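Local coordinates for putative NADP oxidoreductase BF3122 (PDB 3D1L), which is of unproven function but is probably an NADP-dependent oxidoreductase, with an N-terminal Rossmann-type domain followed by a helical domain, at residues Met98-Gly103 with Met107-Gly112; Leu21-Ala26 with Ala51-Ala56; Val119-Gln124 with Ser173-Ala178. All blocks are in the same frame, centred on the assembly; numbering follows the deposited sequence.

Contact 1 of 3, residues Met98-Gly103 with Met107-Gly112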
# COMPACT_ATOMS: atom_id res chain seq x y z
N MSE B 98 -30.46 -6.38 18.25
CA MSE B 98 -29.04 -6.16 18.64
C MSE B 98 -28.12 -6.90 17.70
O MSE B 98 -28.21 -8.13 17.55
CB MSE B 98 -28.64 -6.59 20.06
CG MSE B 98 -29.72 -6.99 21.01
SE MSE B 98 -31.06 -5.64 21.31
CE MSE B 98 -29.84 -4.25 21.87
N VAL B 99 -27.25 -6.14 17.06
CA VAL B 99 -26.24 -6.71 16.18
C VAL B 99 -24.85 -6.29 16.61
O VAL B 99 -24.65 -5.24 17.22
CB VAL B 99 -26.50 -6.34 14.68
CG1 VAL B 99 -27.92 -6.73 14.27
CG2 VAL B 99 -26.24 -4.85 14.39
N HIS B 100 -23.87 -7.14 16.31
CA HIS B 100 -22.49 -6.71 16.42
C HIS B 100 -21.85 -6.70 15.04
O HIS B 100 -22.44 -7.18 14.08
CB HIS B 100 -21.72 -7.54 17.43
CG HIS B 100 -21.51 -8.96 17.02
ND1 HIS B 100 -20.60 -9.33 16.05
CD2 HIS B 100 -22.08 -10.10 17.47
CE1 HIS B 100 -20.61 -10.65 15.93
NE2 HIS B 100 -21.50 -11.14 16.78
N THR B 101 -20.66 -6.13 14.96
CA THR B 101 -20.00 -5.89 13.69
C THR B 101 -18.68 -6.64 13.55
O THR B 101 -17.83 -6.29 12.71
CB THR B 101 -19.72 -4.40 13.54
OG1 THR B 101 -19.01 -3.95 14.69
CG2 THR B 101 -21.02 -3.62 13.45
N ALA B 102 -18.46 -7.65 14.39
CA ALA B 102 -17.17 -8.33 14.41
C ALA B 102 -17.14 -9.49 13.44
O ALA B 102 -18.09 -10.27 13.36
CB ALA B 102 -16.83 -8.78 15.78
N GLY B 103 -16.03 -9.62 12.71
CA GLY B 103 -15.80 -10.74 11.80
C GLY B 103 -15.64 -12.08 12.51
O GLY B 103 -16.05 -13.12 11.98
N MSE B 107 -22.42 -15.20 16.06
CA MSE B 107 -23.72 -14.57 16.34
C MSE B 107 -24.30 -15.02 17.67
O MSE B 107 -25.03 -14.26 18.31
CB MSE B 107 -24.72 -14.89 15.24
CG MSE B 107 -26.05 -14.18 15.39
SE MSE B 107 -27.28 -14.59 13.95
CE MSE B 107 -27.70 -16.43 14.36
N ASN B 108 -23.96 -16.23 18.10
CA ASN B 108 -24.57 -16.86 19.29
C ASN B 108 -24.27 -16.15 20.61
O ASN B 108 -24.89 -16.47 21.62
CB ASN B 108 -24.24 -18.37 19.39
CG ASN B 108 -22.75 -18.65 19.62
OD1 ASN B 108 -22.00 -17.80 20.13
ND2 ASN B 108 -22.31 -19.85 19.24
N VAL B 109 -23.35 -15.19 20.61
CA VAL B 109 -23.17 -14.36 21.80
C VAL B 109 -24.51 -13.86 22.33
O VAL B 109 -24.77 -13.92 23.53
CB VAL B 109 -22.19 -13.17 21.59
CG1 VAL B 109 -20.87 -13.70 21.32
CG2 VAL B 109 -22.61 -12.24 20.43
N TRP B 110 -25.36 -13.40 21.42
CA TRP B 110 -26.65 -12.82 21.79
C TRP B 110 -27.72 -13.80 22.27
O TRP B 110 -28.69 -13.37 22.88
CB TRP B 110 -27.23 -12.08 20.61
CG TRP B 110 -26.39 -10.96 20.11
CD1 TRP B 110 -25.73 -10.88 18.92
CD2 TRP B 110 -26.14 -9.73 20.79
NE1 TRP B 110 -25.08 -9.68 18.81
CE2 TRP B 110 -25.32 -8.94 19.94
CE3 TRP B 110 -26.54 -9.20 22.03
CZ2 TRP B 110 -24.88 -7.67 20.30
CZ3 TRP B 110 -26.09 -7.92 22.38
CH2 TRP B 110 -25.27 -7.18 21.51
N GLU B 111 -27.58 -15.08 21.93
CA GLU B 111 -28.69 -16.01 22.11
C GLU B 111 -28.99 -16.28 23.58
O GLU B 111 -28.08 -16.50 24.38
CB GLU B 111 -28.50 -17.29 21.29
CG GLU B 111 -27.85 -18.48 21.99
CD GLU B 111 -28.03 -19.77 21.21
OE1 GLU B 111 -29.19 -20.22 21.11
OE2 GLU B 111 -27.03 -20.34 20.71
N GLY B 112 -30.27 -16.22 23.93
CA GLY B 112 -30.68 -16.30 25.32
C GLY B 112 -30.73 -14.93 25.99
O GLY B 112 -31.41 -14.76 27.01
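Met98 and His100, on one side of strand 97-100, meet the indole of Trp110. Met98, a selenomethionine, lays its CB over one face of the six-membered ring. CB stands 3.6 Å from the ring centroid and 10° off the ring normal, a CH-pi contact. The selenium end then bends away. His100 meets the other end of the indole: its CD2 is 3.3 Å from Trp110 NE1. The two rings touch rim to rim, with planes 25° apart, so this is not a stack. Val109 CG2 packs 3.7 Å from His100 CD2 and also lies over the indole face opposite Met98.

The imidazole is held at both nitrogens. Ala102 N donates to ND1 over 3.2 Å, almost in the ring plane. NE2 bonds to Pro106 O. These two bonds fix the rotation of the ring. The 3-10 turn 107-110, with Trp110 N bonded to Met107 O, carries Val109 and Trp110 to the strand.

Phe81 meets Trp110 edge-to-face, and Leu85 and Val89 of helix 78-89 pack on the indole too. Strand 97-100 runs between strands 71-74 and 117-122, bonded through the backbone to both.

Contact 2 of 3, residues Leu21-Ala26 with Ala51-Ala56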
# COMPACT_ATOMS: atom_id res chain seq x y z
N LEU B 21 -14.64 1.53 12.31
CA LEU B 21 -15.75 0.91 11.57
C LEU B 21 -17.05 1.61 11.90
O LEU B 21 -17.81 1.97 11.01
CB LEU B 21 -15.83 -0.61 11.87
CG LEU B 21 -16.95 -1.48 11.25
CD1 LEU B 21 -16.55 -2.96 11.21
CD2 LEU B 21 -18.31 -1.31 11.94
N ALA B 22 -17.32 1.83 13.19
CA ALA B 22 -18.58 2.45 13.60
C ALA B 22 -18.70 3.89 13.05
O ALA B 22 -19.77 4.28 12.59
CB ALA B 22 -18.71 2.42 15.12
N THR B 23 -17.61 4.64 13.07
CA THR B 23 -17.58 6.00 12.53
C THR B 23 -17.98 6.02 11.06
O THR B 23 -18.89 6.74 10.66
CB THR B 23 -16.17 6.63 12.75
OG1 THR B 23 -15.95 6.81 14.16
CG2 THR B 23 -16.00 7.96 12.02
N ASN B 24 -17.34 5.17 10.26
CA ASN B 24 -17.64 5.08 8.85
C ASN B 24 -19.05 4.54 8.57
O ASN B 24 -19.75 5.08 7.73
CB ASN B 24 -16.57 4.22 8.14
CG ASN B 24 -15.26 4.98 7.93
OD1 ASN B 24 -15.16 5.82 7.04
ND2 ASN B 24 -14.25 4.69 8.76
N LEU B 25 -19.45 3.50 9.28
CA LEU B 25 -20.78 2.94 9.12
C LEU B 25 -21.83 3.95 9.56
O LEU B 25 -22.86 4.05 8.94
CB LEU B 25 -20.93 1.64 9.93
CG LEU B 25 -22.29 0.92 9.91
CD1 LEU B 25 -22.77 0.57 8.48
CD2 LEU B 25 -22.22 -0.35 10.75
N ALA B 26 -21.57 4.69 10.62
CA ALA B 26 -22.54 5.74 11.04
C ALA B 26 -22.69 6.84 10.00
O ALA B 26 -23.80 7.25 9.72
CB ALA B 26 -22.19 6.32 12.43
N ALA B 51 -20.75 11.74 17.38
CA ALA B 51 -22.11 12.28 17.48
C ALA B 51 -22.31 13.58 16.72
O ALA B 51 -23.37 13.83 16.15
CB ALA B 51 -22.50 12.46 18.94
N GLN B 52 -21.28 14.42 16.72
CA GLN B 52 -21.34 15.68 15.98
C GLN B 52 -21.41 15.47 14.49
O GLN B 52 -21.98 16.31 13.77
CB GLN B 52 -20.09 16.48 16.21
CG GLN B 52 -20.03 17.19 17.49
CD GLN B 52 -18.73 17.94 17.58
OE1 GLN B 52 -18.01 17.83 18.57
NE2 GLN B 52 -18.40 18.68 16.50
N LYS B 53 -20.79 14.39 14.01
CA LYS B 53 -20.75 14.13 12.58
C LYS B 53 -22.13 13.70 12.05
O LYS B 53 -22.44 13.91 10.88
CB LYS B 53 -19.69 13.08 12.25
CG LYS B 53 -18.25 13.59 12.41
CD LYS B 53 -17.26 12.43 12.51
CE LYS B 53 -15.82 12.90 12.78
NZ LYS B 53 -14.92 11.69 12.88
N VAL B 54 -22.94 13.10 12.91
CA VAL B 54 -24.16 12.44 12.47
C VAL B 54 -25.35 12.99 13.21
O VAL B 54 -26.42 12.35 13.29
CB VAL B 54 -24.10 10.90 12.66
CG1 VAL B 54 -22.98 10.28 11.79
CG2 VAL B 54 -23.90 10.54 14.13
N GLU B 55 -25.13 14.19 13.76
CA GLU B 55 -26.13 14.96 14.50
C GLU B 55 -26.87 14.16 15.55
O GLU B 55 -28.09 14.20 15.58
CB GLU B 55 -27.12 15.64 13.52
CG GLU B 55 -26.42 16.67 12.64
CD GLU B 55 -27.33 17.28 11.62
OE1 GLU B 55 -27.55 16.66 10.54
OE2 GLU B 55 -27.81 18.40 11.87
N ALA B 56 -26.13 13.48 16.42
CA ALA B 56 -26.69 12.55 17.43
C ALA B 56 -26.38 13.01 18.83
O ALA B 56 -25.43 13.76 19.02
CB ALA B 56 -26.07 11.15 17.24
O HOH W 1 -15.54 9.56 15.07
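Helix 20-31 follows the first strand of the Rossmann-type domain, and here it packs against residues 51-56, the last part of helix 44-53 and the turn that follows. Ala26 and Val54 make the apolar part of the contact. Val54 CG1 lies 3.8 Å from Ala26 O and 4.1 Å from Ala26 CB. It therefore covers both the methyl group and the backbone carbonyl of the alanine. With chi1 at -63°, CG1 sits opposite the carbonyl carbon of Val54 and reaches the neighbouring helix. The small Ala26 side chain is consistent with the close approach of the backbones, whose CA atoms at Ala26 and Val54 are 7.0 Å apart.

The two helices belong to successive beta-alpha units of the nucleotide-binding fold. Strand 35-40 lies between them in the chain. Ala22, one turn before Ala26, fits the last position of a GxGxxA pattern with Gly17 and Gly19, consistent with a dinucleotide-binding turn at the start of helix 20-31.

The polar part of the contact lies at Thr23 and Lys53. The lysine chain is extended beyond CG, and its NZ ends 4.0 Å from Thr23 CG2. A water joins the two residues. It donates to Thr23 OG1 at 2.9 Å and accepts from Lys53 NZ at 3.1 Å. Thr23 OG1 also bonds to Gly19 O, four residues back and just ahead of helix 20-31, so the hydroxyl has both a backbone and a water partner. Leu50 of helix 44-53 touches both Thr23 and Ala26. Val54 and Ala56 also pack on Ile36 of strand 35-40, which ties the turn after helix 44-53 to the sheet.

Contact 3 of 3, residues Val119-Gln124 with Ser173-Ala178. With MPR (2-mercapto-propion aldehyde), chain E.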
# COMPACT_ATOMS: atom_id res chain seq x y z
N VAL B 119 -25.67 -10.30 13.09
CA VAL B 119 -24.34 -9.79 12.81
C VAL B 119 -24.49 -8.94 11.57
O VAL B 119 -25.16 -9.33 10.62
CB VAL B 119 -23.33 -10.95 12.56
CG1 VAL B 119 -21.94 -10.41 12.20
CG2 VAL B 119 -23.25 -11.84 13.78
N PHE B 120 -23.89 -7.76 11.60
CA PHE B 120 -24.02 -6.75 10.56
C PHE B 120 -22.58 -6.35 10.22
O PHE B 120 -22.07 -5.37 10.76
CB PHE B 120 -24.77 -5.57 11.18
CG PHE B 120 -25.36 -4.60 10.21
CD1 PHE B 120 -26.32 -4.99 9.29
CD2 PHE B 120 -25.03 -3.26 10.30
CE1 PHE B 120 -26.90 -4.08 8.42
CE2 PHE B 120 -25.62 -2.31 9.44
CZ PHE B 120 -26.56 -2.73 8.50
N TYR B 121 -21.92 -7.13 9.34
CA TYR B 121 -20.45 -7.06 9.17
C TYR B 121 -19.98 -6.45 7.83
O TYR B 121 -19.96 -7.13 6.82
CB TYR B 121 -19.86 -8.48 9.30
CG TYR B 121 -18.35 -8.59 9.08
CD1 TYR B 121 -17.43 -7.81 9.81
CD2 TYR B 121 -17.84 -9.56 8.22
CE1 TYR B 121 -16.06 -7.94 9.61
CE2 TYR B 121 -16.48 -9.73 8.03
CZ TYR B 121 -15.60 -8.92 8.72
OH TYR B 121 -14.26 -9.13 8.50
N PRO B 122 -19.65 -5.15 7.81
CA PRO B 122 -19.03 -4.61 6.60
C PRO B 122 -17.52 -4.84 6.62
O PRO B 122 -16.85 -4.37 7.53
CB PRO B 122 -19.36 -3.11 6.67
CG PRO B 122 -19.49 -2.80 8.15
CD PRO B 122 -19.86 -4.12 8.85
N MSE B 123 -17.00 -5.58 5.64
CA MSE B 123 -15.59 -6.02 5.64
C MSE B 123 -14.80 -5.07 4.76
O MSE B 123 -14.94 -5.04 3.54
CB MSE B 123 -15.49 -7.45 5.08
CG MSE B 123 -14.15 -8.13 5.30
SE MSE B 123 -14.13 -9.94 4.58
CE MSE B 123 -14.43 -9.46 2.73
N GLN B 124 -13.99 -4.26 5.40
CA GLN B 124 -13.19 -3.25 4.73
C GLN B 124 -12.25 -2.72 5.78
O GLN B 124 -12.53 -2.82 6.96
CB GLN B 124 -14.10 -2.12 4.17
CG GLN B 124 -13.42 -1.07 3.26
CD GLN B 124 -12.51 -1.69 2.21
OE1 GLN B 124 -11.42 -2.18 2.53
NE2 GLN B 124 -12.96 -1.70 0.96
N SER B 173 -13.82 -17.35 8.34
CA SER B 173 -12.98 -17.67 7.20
C SER B 173 -12.60 -16.43 6.38
O SER B 173 -11.44 -16.25 6.03
CB SER B 173 -13.71 -18.67 6.30
OG SER B 173 -13.67 -19.97 6.88
N LEU B 174 -13.58 -15.60 6.08
CA LEU B 174 -13.35 -14.39 5.31
C LEU B 174 -12.46 -13.44 6.11
O LEU B 174 -11.53 -12.86 5.57
CB LEU B 174 -14.68 -13.71 4.98
CG LEU B 174 -15.54 -14.45 3.96
CD1 LEU B 174 -16.98 -13.94 4.07
CD2 LEU B 174 -15.00 -14.27 2.53
N HIS B 175 -12.74 -13.30 7.39
CA HIS B 175 -11.96 -12.42 8.24
C HIS B 175 -10.51 -12.87 8.34
O HIS B 175 -9.60 -12.04 8.31
CB HIS B 175 -12.61 -12.27 9.64
CG HIS B 175 -11.92 -11.25 10.51
ND1 HIS B 175 -11.93 -11.32 11.89
CD2 HIS B 175 -11.18 -10.17 10.20
CE1 HIS B 175 -11.24 -10.31 12.38
NE2 HIS B 175 -10.77 -9.59 11.38
N LEU B 176 -10.27 -14.17 8.42
CA LEU B 176 -8.89 -14.65 8.46
C LEU B 176 -8.14 -14.26 7.19
O LEU B 176 -7.02 -13.74 7.25
CB LEU B 176 -8.81 -16.17 8.69
CG LEU B 176 -7.44 -16.84 8.51
CD1 LEU B 176 -6.44 -16.49 9.63
CD2 LEU B 176 -7.58 -18.35 8.41
N ALA B 177 -8.77 -14.50 6.05
CA ALA B 177 -8.19 -14.09 4.77
C ALA B 177 -7.98 -12.56 4.68
O ALA B 177 -7.01 -12.09 4.10
CB ALA B 177 -9.07 -14.61 3.62
N ALA B 178 -8.90 -11.80 5.27
CA ALA B 178 -8.83 -10.33 5.27
C ALA B 178 -7.70 -9.85 6.14
O ALA B 178 -7.19 -8.76 5.94
CB ALA B 178 -10.17 -9.72 5.78
C1 MPR E . -9.82 -7.16 9.45
O MPR E . -9.00 -7.17 10.41
C2 MPR E . -9.53 -6.81 8.02
C3 MPR E . -10.70 -6.39 7.16
S3 MPR E . -10.18 -5.29 5.80
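His175 has polar partners at both ring nitrogens. ND1 is hydrogen-bonded to Ser104 OG. NE2 donates to the aldehyde oxygen O of the bound 2-mercapto-propion aldehyde over 3.2 Å. This second bond is weak, with an N-H...O angle of 147°. The ligand oxygen lies at the ring edge, near the imidazole plane. The Ser104 bond probably helps set the rotation of the ring and so turns NE2 to the ligand.

Tyr121 reaches the same histidine from strand 117-122. Its CG is anti to the backbone N (chi1 177°), which sends the phenol across to the helix. The hydroxyl oxygen OH stops 3.7 Å from His175 CD2. The two side chains cross at about a right angle, and the contact is one of packing.

Met123, a selenomethionine, makes the apolar part. Its chain runs straight out to SE and bends only at the last torsion. SE rests 3.8 Å from Leu174 CB and 4.1 Å from Ala178 CB, one turn further along the helix. Ala178 CB is also 3.6 Å from ligand atom C3. In the loop just past strand 117-122, Gln124 C comes 3.3 Å from ligand atom S3.

The second subunit closes over the contact. Its His241 meets His175 edge-to-face, its Leu209 packs on Met123, and its Pro208 O accepts a bond from Gln124 NE2. Thr125, Val179, Cys182 and Asn183 complete the ligand pocket. The pocket thus lies where the end of a strand of the Rossmann-type sheet meets the long helix 168-198 that leads into the helical domain, beside the dimer partner.

Overall arrangement
Contacts 1 and 3 share the sheet through neighbouring strands 97-100 and 117-122, and their centres are 14 Å apart. His100 O and Phe120 N, 2.9 Å apart, probably form a hydrogen bond between them. Gly103 N also packs 3.5 Å from Tyr121 CE1. Contact 2 lies about 21 Å from each of the others, centre to centre. Leu21 of its helix still touches both: CD2 is 3.8 Å from Thr101 CB, and CD1 is 4.0 Å from Pro122 O. Contact 3 alone includes residues of the ligand pocket. The side chain of His100 in contact 1 is about 13 Å from a bound ligand molecule. The three contacts follow one another in series along the chain.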